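Local coordinates for protein BT_4661 (PDB 4AK2) that binds heparin and heparan sulphate at the bacterial surface as a SusE-like glycan-binding protein, this chain being its ligand-binding domain, at residues A[154-166]-A[200-212]. Residues are numbered along the deposited sequence; the frame is centred on the assembly and turned at random.
With NA (sodium ion), chain C; SGN (2-deoxy-6-O-sulfo-2-(sulfoamino)-alpha-D-glucopyranose), chain B; IDS (2-O-sulfo-alpha-L-idopyranuronic acid), chain D; IDS (2-O-sulfo-alpha-L-idopyranuronic acid), chain E.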
# COMPACT_ATOMS: atom_id res chain seq x y z
N SER A 154 -23.02 -11.60 0.20
CA SER A 154 -24.05 -11.01 -0.66
C SER A 154 -24.62 -9.69 -0.10
O SER A 154 -25.12 -8.86 -0.88
CB SER A 154 -25.16 -12.02 -0.97
OG SER A 154 -25.96 -12.25 0.17
N THR A 155 -24.56 -9.51 1.22
CA THR A 155 -25.05 -8.28 1.85
C THR A 155 -23.89 -7.36 2.30
O THR A 155 -24.11 -6.32 2.92
CB THR A 155 -25.95 -8.58 3.07
OG1 THR A 155 -25.22 -9.38 4.02
CG2 THR A 155 -27.30 -9.25 2.71
N PHE A 156 -22.65 -7.74 2.00
CA PHE A 156 -21.49 -6.93 2.37
C PHE A 156 -21.32 -5.83 1.32
O PHE A 156 -21.50 -6.07 0.13
CB PHE A 156 -20.25 -7.81 2.43
CG PHE A 156 -19.06 -7.19 3.12
CD1 PHE A 156 -19.08 -6.97 4.50
CD2 PHE A 156 -17.91 -6.84 2.40
CE1 PHE A 156 -17.98 -6.44 5.14
CE2 PHE A 156 -16.79 -6.30 3.05
CZ PHE A 156 -16.84 -6.10 4.43
N ARG A 157 -21.03 -4.61 1.78
CA ARG A 157 -20.68 -3.48 0.89
C ARG A 157 -19.43 -2.81 1.42
O ARG A 157 -19.26 -2.72 2.64
CB ARG A 157 -21.83 -2.45 0.77
CG ARG A 157 -23.14 -3.03 0.23
CD ARG A 157 -23.08 -3.51 -1.23
NE ARG A 157 -24.38 -3.97 -1.68
CZ ARG A 157 -24.85 -5.19 -1.48
NH1 ARG A 157 -24.11 -6.12 -0.90
NH2 ARG A 157 -26.06 -5.49 -1.94
N LEU A 158 -18.55 -2.35 0.53
CA LEU A 158 -17.20 -1.91 0.91
C LEU A 158 -16.77 -0.77 -0.01
O LEU A 158 -16.91 -0.87 -1.22
CB LEU A 158 -16.26 -3.12 0.73
CG LEU A 158 -14.83 -2.92 1.26
CD1 LEU A 158 -14.81 -2.83 2.80
CD2 LEU A 158 -13.94 -4.06 0.83
N ASP A 159 -16.34 0.37 0.55
CA ASP A 159 -16.03 1.52 -0.31
C ASP A 159 -15.01 2.43 0.32
O ASP A 159 -15.07 2.66 1.54
CB ASP A 159 -17.32 2.30 -0.57
CG ASP A 159 -17.32 3.11 -1.84
OD1 ASP A 159 -16.70 2.69 -2.83
OD2 ASP A 159 -17.99 4.19 -1.88
N TYR A 160 -14.08 2.95 -0.48
CA TYR A 160 -13.21 4.02 0.03
C TYR A 160 -14.06 5.17 0.54
O TYR A 160 -15.15 5.47 0.06
CB TYR A 160 -12.27 4.50 -1.07
CG TYR A 160 -11.05 3.61 -1.30
CD1 TYR A 160 -9.89 3.81 -0.58
CD2 TYR A 160 -11.06 2.58 -2.28
CE1 TYR A 160 -8.74 3.04 -0.77
CE2 TYR A 160 -9.94 1.83 -2.47
CZ TYR A 160 -8.80 2.03 -1.76
OH TYR A 160 -7.67 1.27 -2.02
N ARG A 161 -13.47 5.87 1.52
CA ARG A 161 -14.20 6.94 2.28
C ARG A 161 -13.43 8.23 2.53
O ARG A 161 -14.00 9.32 2.32
CB ARG A 161 -14.76 6.40 3.60
CG ARG A 161 -15.55 7.41 4.47
CD ARG A 161 -16.73 8.00 3.70
NE ARG A 161 -17.50 8.93 4.53
CZ ARG A 161 -17.18 10.21 4.69
NH1 ARG A 161 -16.09 10.73 4.10
NH2 ARG A 161 -17.91 10.97 5.50
N ARG A 162 -12.22 8.13 3.08
CA ARG A 162 -11.55 9.31 3.66
C ARG A 162 -10.09 8.94 3.88
O ARG A 162 -9.71 7.77 3.69
CB ARG A 162 -12.19 9.73 5.01
CG ARG A 162 -12.19 8.67 6.08
CD ARG A 162 -12.54 9.18 7.48
NE ARG A 162 -13.92 9.68 7.61
CZ ARG A 162 -15.00 8.95 7.85
NH1 ARG A 162 -14.93 7.60 7.85
NH2 ARG A 162 -16.18 9.55 8.04
N ASP A 163 -9.28 9.89 4.32
CA ASP A 163 -7.93 9.68 4.81
C ASP A 163 -7.08 9.02 3.72
O ASP A 163 -6.52 7.92 3.93
CB ASP A 163 -7.93 8.90 6.14
CG ASP A 163 -8.62 9.64 7.28
OD1 ASP A 163 -8.74 10.86 7.21
OD2 ASP A 163 -9.02 8.94 8.20
N PHE A 164 -6.95 9.71 2.60
CA PHE A 164 -6.14 9.25 1.49
C PHE A 164 -4.75 9.86 1.61
O PHE A 164 -4.60 11.06 1.92
CB PHE A 164 -6.77 9.67 0.16
CG PHE A 164 -8.15 9.15 -0.05
CD1 PHE A 164 -8.36 7.92 -0.65
CD2 PHE A 164 -9.27 9.90 0.34
CE1 PHE A 164 -9.63 7.44 -0.86
CE2 PHE A 164 -10.56 9.42 0.14
CZ PHE A 164 -10.75 8.19 -0.44
N PHE A 165 -3.72 9.06 1.40
CA PHE A 165 -2.33 9.50 1.50
C PHE A 165 -1.58 8.92 0.30
O PHE A 165 -1.83 7.73 -0.09
CB PHE A 165 -1.61 8.95 2.72
CG PHE A 165 -2.19 9.40 4.06
CD1 PHE A 165 -3.38 8.80 4.55
CD2 PHE A 165 -1.53 10.34 4.87
CE1 PHE A 165 -3.91 9.15 5.78
CE2 PHE A 165 -2.06 10.67 6.11
CZ PHE A 165 -3.25 10.09 6.56
N TYR A 166 -0.62 9.64 -0.24
CA TYR A 166 0.21 9.13 -1.31
C TYR A 166 1.67 9.34 -1.02
O TYR A 166 2.08 10.46 -0.57
CB TYR A 166 -0.14 9.84 -2.63
CG TYR A 166 0.65 9.34 -3.82
CD1 TYR A 166 0.18 8.25 -4.55
CD2 TYR A 166 1.82 9.95 -4.22
CE1 TYR A 166 0.88 7.78 -5.64
CE2 TYR A 166 2.55 9.50 -5.31
CZ TYR A 166 2.06 8.38 -6.01
OH TYR A 166 2.68 7.85 -7.14
N GLY A 200 -12.72 17.91 -4.24
CA GLY A 200 -12.27 18.32 -2.91
C GLY A 200 -11.46 17.26 -2.19
O GLY A 200 -10.45 16.78 -2.72
N THR A 201 -11.91 16.87 -1.00
CA THR A 201 -11.24 15.79 -0.27
C THR A 201 -12.20 14.62 -0.10
O THR A 201 -12.04 13.79 0.78
CB THR A 201 -10.70 16.26 1.10
OG1 THR A 201 -11.79 16.75 1.89
CG2 THR A 201 -9.67 17.39 0.95
N SER A 202 -13.22 14.57 -0.96
CA SER A 202 -14.31 13.58 -0.85
C SER A 202 -13.87 12.17 -1.30
O SER A 202 -12.80 11.99 -1.95
CB SER A 202 -15.54 14.01 -1.65
OG SER A 202 -15.30 13.83 -3.04
N ARG A 203 -14.71 11.18 -1.05
CA ARG A 203 -14.42 9.82 -1.50
C ARG A 203 -14.65 9.67 -3.00
O ARG A 203 -14.28 8.64 -3.57
CB ARG A 203 -15.32 8.84 -0.76
CG ARG A 203 -16.79 8.93 -1.14
CD ARG A 203 -17.64 7.85 -0.52
NE ARG A 203 -19.04 8.03 -0.90
CZ ARG A 203 -20.00 7.14 -0.67
NH1 ARG A 203 -19.73 5.97 -0.08
NH2 ARG A 203 -21.24 7.41 -1.06
N LYS A 204 -15.23 10.68 -3.66
CA LYS A 204 -15.82 10.43 -5.00
C LYS A 204 -14.89 9.79 -6.04
O LYS A 204 -15.32 8.82 -6.72
CB LYS A 204 -16.50 11.68 -5.53
CG LYS A 204 -17.72 12.09 -4.71
CD LYS A 204 -18.24 13.46 -5.09
CE LYS A 204 -19.39 13.89 -4.19
NZ LYS A 204 -19.67 15.30 -4.50
N PRO A 205 -13.62 10.26 -6.16
CA PRO A 205 -12.77 9.67 -7.21
C PRO A 205 -12.43 8.20 -7.01
O PRO A 205 -11.97 7.55 -7.96
CB PRO A 205 -11.50 10.53 -7.16
CG PRO A 205 -11.96 11.87 -6.57
CD PRO A 205 -12.94 11.41 -5.49
N MET A 206 -12.62 7.70 -5.80
CA MET A 206 -12.24 6.34 -5.43
C MET A 206 -13.45 5.48 -5.05
O MET A 206 -13.28 4.38 -4.51
CB MET A 206 -11.23 6.36 -4.29
CG MET A 206 -9.82 6.70 -4.75
SD MET A 206 -9.09 5.56 -5.95
CE MET A 206 -9.21 3.94 -5.18
N SER A 207 -14.65 5.98 -5.34
CA SER A 207 -15.87 5.39 -4.82
C SER A 207 -16.72 4.64 -5.86
O SER A 207 -17.04 5.18 -6.90
CB SER A 207 -16.74 6.50 -4.16
OG SER A 207 -18.03 5.97 -3.81
N TYR A 208 -17.09 3.41 -5.52
CA TYR A 208 -18.09 2.68 -6.29
C TYR A 208 -19.44 3.40 -6.23
O TYR A 208 -20.10 3.61 -7.25
CB TYR A 208 -18.23 1.27 -5.73
CG TYR A 208 -19.43 0.54 -6.34
CD1 TYR A 208 -19.30 -0.20 -7.50
CD2 TYR A 208 -20.70 0.61 -5.73
CE1 TYR A 208 -20.40 -0.84 -8.06
CE2 TYR A 208 -21.81 -0.02 -6.29
CZ TYR A 208 -21.66 -0.74 -7.45
OH TYR A 208 -22.78 -1.39 -7.99
N PHE A 209 -19.87 3.74 -5.02
CA PHE A 209 -21.22 4.28 -4.84
C PHE A 209 -21.43 5.65 -5.51
O PHE A 209 -22.57 5.96 -5.89
CB PHE A 209 -21.59 4.27 -3.36
CG PHE A 209 -21.82 2.88 -2.86
CD1 PHE A 209 -23.02 2.24 -3.10
CD2 PHE A 209 -20.78 2.17 -2.23
CE1 PHE A 209 -23.18 0.91 -2.72
CE2 PHE A 209 -20.94 0.85 -1.85
CZ PHE A 209 -22.15 0.23 -2.07
N GLU A 210 -20.34 6.37 -5.74
CA GLU A 210 -20.41 7.68 -6.42
C GLU A 210 -20.19 7.60 -7.92
O GLU A 210 -20.21 8.63 -8.60
CB GLU A 210 -19.42 8.67 -5.78
CG GLU A 210 -19.62 8.82 -4.30
CD GLU A 210 -20.80 9.71 -3.95
OE1 GLU A 210 -21.26 10.49 -4.79
OE2 GLU A 210 -21.28 9.58 -2.83
N ASN A 211 -19.97 6.38 -8.46
CA ASN A 211 -19.64 6.17 -9.86
C ASN A 211 -20.39 4.99 -10.47
O ASN A 211 -19.91 4.44 -11.45
CB ASN A 211 -18.14 5.99 -10.04
CG ASN A 211 -17.37 7.27 -9.78
OD1 ASN A 211 -17.37 8.18 -10.62
ND2 ASN A 211 -16.70 7.35 -8.63
N THR A 212 -21.56 4.64 -9.93
CA THR A 212 -22.21 3.40 -10.30
C THR A 212 -22.51 3.35 -11.79
O THR A 212 -22.51 2.26 -12.34
CB THR A 212 -23.50 3.17 -9.53
OG1 THR A 212 -24.39 4.26 -9.77
CG2 THR A 212 -23.26 3.05 -8.03
NA NA C . -6.07 5.72 5.70
C1 SGN B . -16.92 15.39 1.88
C2 SGN B . -16.63 14.18 2.78
C3 SGN B . -16.51 14.67 4.23
C4 SGN B . -15.51 15.80 4.34
C5 SGN B . -15.86 16.96 3.39
C6 SGN B . -14.71 17.98 3.37
N2 SGN B . -17.66 13.18 2.60
O1 SGN B . -18.24 15.88 2.12
O3 SGN B . -16.08 13.56 5.01
O4 SGN B . -15.61 16.39 5.65
O5 SGN B . -15.94 16.40 2.08
O6 SGN B . -15.05 19.07 2.53
S1 SGN B . -17.69 12.15 1.38
O1S SGN B . -18.49 11.01 1.78
O2S SGN B . -18.17 12.74 0.16
O3S SGN B . -16.20 11.71 1.16
S2 SGN B . -13.99 20.14 2.21
O4S SGN B . -13.69 20.89 3.43
O5S SGN B . -14.71 21.13 1.11
O6S SGN B . -12.85 19.47 1.57
C1 IDS D . -14.43 16.29 6.46
C2 IDS D . -14.57 17.28 7.63
C3 IDS D . -15.58 16.82 8.70
C4 IDS D . -15.42 15.35 9.09
C5 IDS D . -15.39 14.50 7.81
C6 IDS D . -15.21 13.02 8.01
O2 IDS D . -13.29 17.44 8.25
O3 IDS D . -16.92 17.05 8.27
O4 IDS D . -14.21 15.14 9.82
O5 IDS D . -14.30 14.96 6.98
O6A IDS D . -16.11 12.37 8.60
O6B IDS D . -14.14 12.51 7.59
S IDS D . -12.26 18.51 7.74
O1S IDS D . -10.98 18.32 8.45
O2S IDS D . -12.12 18.31 6.28
O3S IDS D . -12.92 19.78 8.06
C1 IDS E . -11.47 11.05 12.62
C2 IDS E . -11.06 9.78 11.92
C3 IDS E . -9.64 9.82 11.28
C4 IDS E . -8.62 10.43 12.23
C5 IDS E . -9.18 11.78 12.71
C6 IDS E . -8.18 12.55 13.52
O2 IDS E . -11.23 8.70 12.85
O3 IDS E . -9.71 10.60 10.08
O4 IDS E . -8.44 9.51 13.32
O5 IDS E . -10.40 11.55 13.41
O6A IDS E . -7.09 12.82 12.96
O6B IDS E . -8.45 12.88 14.68
S IDS E . -11.42 7.25 12.38
O1S IDS E . -12.13 6.61 13.49
O2S IDS E . -12.19 7.31 11.14
O3S IDS E . -10.05 6.70 12.16
O HOH W 1 -14.26 2.08 -3.48
O HOH W 2 -17.44 4.96 1.77
O HOH W 3 -13.37 12.09 2.54
O HOH W 4 -10.26 12.67 2.73
O HOH W 5 -4.10 5.34 7.31
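Asp159 turns its CG away from the backbone N (chi1 -155°), which drops the carboxylate onto the loop 200-212, while Arg203, its CG set between backbone N and carbonyl carbon (chi1 69°), runs out extended to meet it. Asp159 OD1 accepts from Tyr208 N at 2.8 Å and Asp159 OD2 from Ser207 OG at 2.6 Å, each through the syn lone pair. Arg203 NH1 lies 3.1 Å from Asp159 OD2, but that oxygen sits well out of the guanidinium plane, leaving a purely electrostatic salt bridge; in plane, Arg203 NH2 reaches Glu210 OE2 at 2.8 Å, and Asp259 pairs with NH1. The Phe209 ring stands with its edge to Asp159. A water ties Asp159 OD1 to Met206 O and Tyr160 N. Replacing Asp159 with an alanine would probably leave the Tyr208 amide and Ser207 hydroxyl without their acceptor and Arg203 with less opposing charge. Met206 lays its CE over one face of Tyr160, 3.9 Å from the ring centroid, a CH-pi contact, and its CB against Phe164 CE1. Beyond this, Arg203 N donates to N-sulfo oxygen O3S of the SGN sugar (2.7 Å), whose O3 accepts from Arg161 NH1, while Arg161 NE is held by the carbonyl O of Gln261; Arg162 pairs with the neighbouring iduronate carboxylate. Strand and loop thus build a basic glycan-binding site for a sulfated heparin chain.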